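Local coordinates for protein aminoglycoside phosphotransferase (Alicyclobacillus acidocaldarius subsp. acidocaldarius, PDB 4PDY) that probably acts as a phosphotransferase of the aminoglycoside phosphotransferase family, which shares a protein-kinase-like fold, and binds a free histidine in this crystal, at residues Arg166-Gly171 against Ala311-Ala316; Gly171-Arg176 against Ser187-Leu192. One frame throughout, in Å; residues are numbered along the deposited sequence.

Interaction 1 of 2, residues Arg166-Gly171 against Ala311-Ala316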
loop_
_atom_site.group_PDB
_atom_site.type_symbol
_atom_site.label_atom_id
_atom_site.label_comp_id
_atom_site.label_asym_id
_atom_site.label_seq_id
_atom_site.Cartn_x
_atom_site.Cartn_y
_atom_site.Cartn_z
ATOM N N ARG A 166 14.677 5.772 -18.553
ATOM C CA ARG A 166 15.306 6.162 -19.809
ATOM C C ARG A 166 16.765 5.700 -19.886
ATOM O O ARG A 166 17.206 5.182 -20.910
ATOM C CB ARG A 166 15.217 7.675 -19.972
ATOM C CG ARG A 166 15.350 8.163 -21.400
ATOM C CD ARG A 166 15.162 9.670 -21.427
ATOM N NE ARG A 166 15.891 10.326 -20.346
ATOM C CZ ARG A 166 15.862 11.636 -20.115
ATOM N NH1 ARG A 166 15.122 12.416 -20.883
ATOM N NH2 ARG A 166 16.552 12.162 -19.112
ATOM N N GLN A 167 17.507 5.876 -18.795
ATOM C CA GLN A 167 18.889 5.409 -18.743
ATOM C C GLN A 167 18.988 3.903 -18.894
ATOM O O GLN A 167 19.860 3.419 -19.595
ATOM C CB GLN A 167 19.589 5.869 -17.467
ATOM C CG GLN A 167 19.964 7.342 -17.478
ATOM C CD GLN A 167 20.742 7.754 -18.726
ATOM O OE1 GLN A 167 21.743 7.121 -19.087
ATOM N NE2 GLN A 167 20.278 8.824 -19.400
HETATM N N MSE A 168 18.074 3.173 -18.260
HETATM C CA MSE A 168 18.078 1.708 -18.321
HETATM C C MSE A 168 17.839 1.216 -19.719
HETATM O O MSE A 168 18.551 0.349 -20.167
HETATM C CB MSE A 168 17.082 1.114 -17.341
HETATM C CG MSE A 168 17.639 1.389 -15.948
HETATM SE SE MSE A 168 16.587 0.487 -14.611
HETATM C CE MSE A 168 14.928 1.510 -14.673
ATOM N N TRP A 169 16.895 1.783 -20.474
ATOM C CA TRP A 169 16.733 1.248 -21.826
ATOM C C TRP A 169 17.840 1.712 -22.783
ATOM O O TRP A 169 18.172 0.998 -23.720
ATOM C CB TRP A 169 15.331 1.396 -22.399
ATOM C CG TRP A 169 14.916 2.733 -22.806
ATOM C CD1 TRP A 169 15.570 3.602 -23.650
ATOM C CD2 TRP A 169 13.700 3.370 -22.445
ATOM N NE1 TRP A 169 14.832 4.744 -23.817
ATOM C CE2 TRP A 169 13.679 4.637 -23.087
ATOM C CE3 TRP A 169 12.617 2.998 -21.652
ATOM C CZ2 TRP A 169 12.617 5.522 -22.953
ATOM C CZ3 TRP A 169 11.555 3.885 -21.527
ATOM C CH2 TRP A 169 11.572 5.133 -22.161
ATOM N N LEU A 170 18.447 2.866 -22.523
ATOM C CA LEU A 170 19.656 3.241 -23.252
ATOM C C LEU A 170 20.774 2.231 -22.999
ATOM O O LEU A 170 21.486 1.820 -23.923
ATOM C CB LEU A 170 20.119 4.646 -22.869
ATOM C CG LEU A 170 19.189 5.792 -23.287
ATOM C CD1 LEU A 170 19.687 7.100 -22.684
ATOM C CD2 LEU A 170 19.064 5.907 -24.807
ATOM N N GLY A 171 20.900 1.802 -21.749
ATOM C CA GLY A 171 21.889 0.785 -21.411
ATOM C C GLY A 171 21.607 -0.514 -22.149
ATOM O O GLY A 171 22.525 -1.167 -22.650
ATOM N N ALA A 311 15.150 -3.232 -10.649
ATOM C CA ALA A 311 15.668 -4.432 -9.979
ATOM C C ALA A 311 16.672 -5.157 -10.868
ATOM O O ALA A 311 17.765 -5.529 -10.431
ATOM C CB ALA A 311 14.529 -5.356 -9.584
ATOM N N ARG A 312 16.316 -5.333 -12.134
ATOM C CA ARG A 312 17.163 -6.095 -13.046
ATOM C C ARG A 312 18.551 -5.494 -13.222
ATOM O O ARG A 312 19.555 -6.194 -13.146
ATOM C CB ARG A 312 16.538 -6.269 -14.416
ATOM C CG ARG A 312 17.296 -7.228 -15.315
ATOM C CD ARG A 312 16.475 -7.611 -16.524
ATOM N NE ARG A 312 17.001 -8.734 -17.280
ATOM C CZ ARG A 312 16.652 -10.015 -17.083
ATOM N NH1 ARG A 312 15.812 -10.352 -16.115
ATOM N NH2 ARG A 312 17.180 -10.928 -17.874
ATOM N N TYR A 313 18.585 -4.189 -13.491
ATOM C CA TYR A 313 19.806 -3.548 -13.930
ATOM C C TYR A 313 20.604 -2.918 -12.791
ATOM O O TYR A 313 21.817 -2.762 -12.912
ATOM C CB TYR A 313 19.467 -2.511 -14.985
ATOM C CG TYR A 313 18.843 -3.091 -16.246
ATOM C CD1 TYR A 313 19.516 -4.017 -17.030
ATOM C CD2 TYR A 313 17.599 -2.661 -16.687
ATOM C CE1 TYR A 313 18.945 -4.525 -18.197
ATOM C CE2 TYR A 313 17.039 -3.151 -17.848
ATOM C CZ TYR A 313 17.707 -4.072 -18.612
ATOM O OH TYR A 313 17.148 -4.555 -19.761
ATOM N N HIS A 314 19.940 -2.530 -11.702
ATOM C CA HIS A 314 20.651 -2.019 -10.534
ATOM C C HIS A 314 21.045 -3.115 -9.555
ATOM O O HIS A 314 22.050 -2.996 -8.874
ATOM C CB HIS A 314 19.845 -0.971 -9.781
ATOM C CG HIS A 314 19.692 0.324 -10.512
ATOM N ND1 HIS A 314 20.446 1.441 -10.212
ATOM C CD2 HIS A 314 18.836 0.688 -11.488
ATOM C CE1 HIS A 314 20.077 2.430 -11.002
ATOM N NE2 HIS A 314 19.107 2.001 -11.786
ATOM N N PHE A 315 20.215 -4.153 -9.471
ATOM C CA PHE A 315 20.441 -5.215 -8.512
ATOM C C PHE A 315 21.002 -6.421 -9.251
ATOM O O PHE A 315 22.220 -6.571 -9.343
ATOM C CB PHE A 315 19.180 -5.508 -7.682
ATOM C CG PHE A 315 18.569 -4.304 -7.014
ATOM C CD1 PHE A 315 19.327 -3.184 -6.691
ATOM C CD2 PHE A 315 17.217 -4.295 -6.700
ATOM C CE1 PHE A 315 18.730 -2.076 -6.110
ATOM C CE2 PHE A 315 16.619 -3.190 -6.100
ATOM C CZ PHE A 315 17.386 -2.082 -5.806
ATOM N N ALA A 316 20.135 -7.254 -9.818
ATOM C CA ALA A 316 20.576 -8.405 -10.623
ATOM C C ALA A 316 19.373 -8.967 -11.353
ATOM O O ALA A 316 18.221 -8.795 -10.920
ATOM C CB ALA A 316 21.208 -9.514 -9.785
#

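Interaction 2 of 2, residues Gly171-Arg176 against Ser187-Leu192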
loop_
_atom_site.group_PDB
_atom_site.type_symbol
_atom_site.label_atom_id
_atom_site.label_comp_id
_atom_site.label_asym_id
_atom_site.label_seq_id
_atom_site.Cartn_x
_atom_site.Cartn_y
_atom_site.Cartn_z
ATOM N N GLY A 171 20.900 1.802 -21.749
ATOM C CA GLY A 171 21.889 0.785 -21.411
ATOM C C GLY A 171 21.607 -0.514 -22.149
ATOM O O GLY A 171 22.525 -1.167 -22.650
ATOM N N ALA A 172 20.337 -0.905 -22.206
ATOM C CA ALA A 172 19.974 -2.169 -22.839
ATOM C C ALA A 172 20.232 -2.098 -24.343
ATOM O O ALA A 172 20.642 -3.071 -24.967
ATOM C CB ALA A 172 18.520 -2.526 -22.561
ATOM N N ASP A 173 19.988 -0.930 -24.932
ATOM C CA ASP A 173 20.100 -0.812 -26.373
ATOM C C ASP A 173 21.539 -1.013 -26.838
ATOM O O ASP A 173 21.772 -1.533 -27.924
ATOM C CB ASP A 173 19.616 0.572 -26.804
ATOM C CG ASP A 173 19.287 0.651 -28.267
ATOM O OD1 ASP A 173 18.928 -0.342 -28.925
ATOM O OD2 ASP A 173 19.397 1.763 -28.773
ATOM N N ARG A 174 22.499 -0.603 -26.018
ATOM C CA ARG A 174 23.902 -0.681 -26.413
ATOM C C ARG A 174 24.600 -1.982 -25.978
ATOM O O ARG A 174 25.808 -2.105 -26.090
ATOM C CB ARG A 174 24.679 0.557 -25.958
ATOM C CG ARG A 174 24.852 0.674 -24.461
ATOM C CD ARG A 174 25.561 1.959 -24.072
ATOM N NE ARG A 174 25.655 2.020 -22.614
ATOM C CZ ARG A 174 24.996 2.861 -21.817
ATOM N NH1 ARG A 174 24.170 3.785 -22.305
ATOM N NH2 ARG A 174 25.176 2.776 -20.502
ATOM N N LYS A 175 23.824 -2.974 -25.530
ATOM C CA LYS A 175 24.367 -4.305 -25.253
ATOM C C LYS A 175 24.636 -5.079 -26.539
ATOM O O LYS A 175 23.800 -5.122 -27.438
ATOM C CB LYS A 175 23.419 -5.132 -24.380
ATOM C CG LYS A 175 23.272 -4.621 -22.968
ATOM C CD LYS A 175 22.249 -5.415 -22.174
ATOM C CE LYS A 175 22.754 -6.819 -21.897
ATOM N NZ LYS A 175 21.896 -7.541 -20.929
ATOM N N ARG A 176 25.779 -5.762 -26.579
ATOM C CA ARG A 176 26.139 -6.549 -27.748
ATOM C C ARG A 176 25.185 -7.723 -27.916
ATOM O O ARG A 176 24.785 -8.043 -29.039
ATOM C CB ARG A 176 27.582 -7.063 -27.656
ATOM C CG ARG A 176 27.984 -7.925 -28.842
ATOM C CD ARG A 176 29.484 -8.192 -28.910
ATOM N NE ARG A 176 29.825 -8.878 -30.160
ATOM C CZ ARG A 176 29.697 -10.195 -30.362
ATOM N NH1 ARG A 176 29.243 -10.988 -29.387
ATOM N NH2 ARG A 176 30.028 -10.728 -31.543
ATOM N N SER A 187 11.320 -2.861 -27.045
ATOM C CA SER A 187 10.153 -2.850 -27.917
ATOM C C SER A 187 9.044 -1.928 -27.432
ATOM O O SER A 187 8.183 -1.554 -28.224
ATOM C CB SER A 187 9.569 -4.254 -28.102
ATOM O OG SER A 187 8.822 -4.683 -26.962
HETATM N N MSE A 188 9.034 -1.583 -26.147
HETATM C CA MSE A 188 7.969 -0.729 -25.605
HETATM C C MSE A 188 8.439 0.664 -25.226
HETATM O O MSE A 188 7.699 1.387 -24.559
HETATM C CB MSE A 188 7.224 -1.430 -24.467
HETATM C CG MSE A 188 8.142 -1.661 -23.299
HETATM SE SE MSE A 188 7.170 -2.446 -21.768
HETATM C CE MSE A 188 7.418 -4.162 -22.510
ATOM N N ARG A 189 9.623 1.081 -25.679
ATOM C CA ARG A 189 10.161 2.379 -25.273
ATOM C C ARG A 189 9.230 3.539 -25.587
ATOM O O ARG A 189 9.086 4.445 -24.783
ATOM C CB ARG A 189 11.482 2.661 -25.975
ATOM C CG ARG A 189 12.665 1.926 -25.391
ATOM C CD ARG A 189 13.888 2.156 -26.276
ATOM N NE ARG A 189 13.857 1.263 -27.436
ATOM C CZ ARG A 189 14.733 1.280 -28.435
ATOM N NH1 ARG A 189 15.723 2.181 -28.468
ATOM N NH2 ARG A 189 14.600 0.390 -29.419
ATOM N N ASP A 190 8.617 3.531 -26.762
ATOM C CA ASP A 190 7.825 4.684 -27.161
ATOM C C ASP A 190 6.571 4.798 -26.291
ATOM O O ASP A 190 6.234 5.914 -25.854
ATOM C CB ASP A 190 7.520 4.666 -28.661
ATOM C CG ASP A 190 8.768 4.946 -29.521
ATOM O OD1 ASP A 190 9.352 6.065 -29.435
ATOM O OD2 ASP A 190 9.163 4.047 -30.292
ATOM N N GLU A 191 5.933 3.666 -25.947
ATOM C CA GLU A 191 4.773 3.724 -25.050
ATOM C C GLU A 191 5.177 4.126 -23.635
ATOM O O GLU A 191 4.469 4.865 -22.957
ATOM C CB GLU A 191 3.998 2.402 -24.998
ATOM C CG GLU A 191 2.879 2.387 -23.941
ATOM C CD GLU A 191 2.143 1.053 -23.813
ATOM O OE1 GLU A 191 2.348 0.322 -22.777
ATOM O OE2 GLU A 191 1.363 0.746 -24.753
ATOM N N LEU A 192 6.276 3.572 -23.153
ATOM C CA LEU A 192 6.734 3.908 -21.815
ATOM C C LEU A 192 7.053 5.405 -21.716
ATOM O O LEU A 192 6.688 6.064 -20.752
ATOM C CB LEU A 192 7.968 3.072 -21.469
ATOM C CG LEU A 192 7.770 1.566 -21.285
ATOM C CD1 LEU A 192 9.144 0.948 -21.081
ATOM C CD2 LEU A 192 6.886 1.282 -20.093
#

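Interaction 1 of 2, residues Arg166-Gly171 against Ala311-Ala316
In the turn that carries Tyr313 and His314, the two aromatic residues touched by Met168, the carbonyl oxygen Ala311 O is gripped by two backbone donors. Phe315 N reaches it at 3.0 Å in the usual helical bond, and Ala316 N lies equally far from Ala311 O, at 3.0 Å, making a wider pi-type turn. Across the contact the chemistry is apolar. Met168, present as selenomethionine, has CG beside its backbone N (chi1 -69°) and extends from its helix to the other segment. Its CB lies 3.9 Å from Tyr313 CD2, meeting that ring obliquely, while SE sits between this same CD2 and the His314 ring. The selenium stands 4.8 Å from the centroid of the His314 ring, 82° off the normal, with CD2 of His314 its closest ring atom there at 3.9 Å. A similar edge-on approach, 5.2 Å from SE to the Tyr313 centroid, makes this a Met-aromatic contact. Within the predominantly helical part of this kinase-like fold, the contact joins the C-terminal half of helix 154-173 to the last turns of helix 303-315; Met168 also packs on Trp306 and Ala309 of the latter. The polar ends of both rings are held too: Tyr313 OH is hydrogen-bonded to Asp182, and His314 NE2 to Asp164, one turn before Met168 on the same helix.

Interaction 2 of 2, residues Gly171-Arg176 against Ser187-Leu192
Asp173 and Arg189 meet at the protein surface through a single ionic contact, a long salt bridge of 3.7 Å between Asp173 OD2 and Arg189 NH1. The other carboxylate oxygen, Asp173 OD1, is 4.1 Å from the same NH1, so a single guanidinium nitrogen is the near partner of the carboxylate, lying closer to OD2. The planes of the groups are 55° apart, and OD2 approaches the guanidinium obliquely. With no hydrogen bond between the side chains, the attraction is probably mostly electrostatic and modest. Arg189 bends at chi3 (-81°), which turns its end out of line with the preceding methylenes, and its NE is hydrogen-bonded to Leu186 O, which helps to orient the guanidinium; Leu186 belongs to helix 180-187.

Helix ends, in the mostly helical part of the kinase-like fold, supply the backbone bonds. Helix 154-173 finishes at Asp173, and Arg174 is the first residue to leave helical angles; there Lys175 N bonds to Ala172 O at 3.2 Å, alongside a weak bond of 3.4 Å from Arg174 N to Gly171 O. In the other segment, Met188 occupies the N-cap position of helix 189-203, whose first turn is closed by Leu192 N to Met188 O at 3.0 Å. The salt bridge thus spans from the last turn of one helix to the first turn of another, with helix 180-187 between them in sequence.

Van der Waals packing joins both segments to helix 180-187: Asp173 touches Leu186, and Leu192 touches Leu185. Within its own segment, the Arg174 guanidinium has Gly171 CA over one face, 3.7 Å above the plane.

In the fold
Interactions 1 and 2 share Gly171 and use successive turns of helix 154-173, their centres about 10 Å apart; in sequence, interaction 2 is nested inside the loop closed by interaction 1. Trp169, in the 166-171 segment but turned away from 311-316, packs instead on the second segment of interaction 2: its CD1 lies 3.4 Å from Arg189 CD, and its CZ3 lies 3.7 Å from Leu192 CB, while its neighbour Met168 packs against helix 303-315. A second link is the 3.7 Å approach of Tyr313 OH to Ala172 CB. Both contacts are peripheral, centred about 25 and 30 Å from the centre of the chain. None of their residues lines the histidine pocket, which includes Trp110, Gln114 and Ile242.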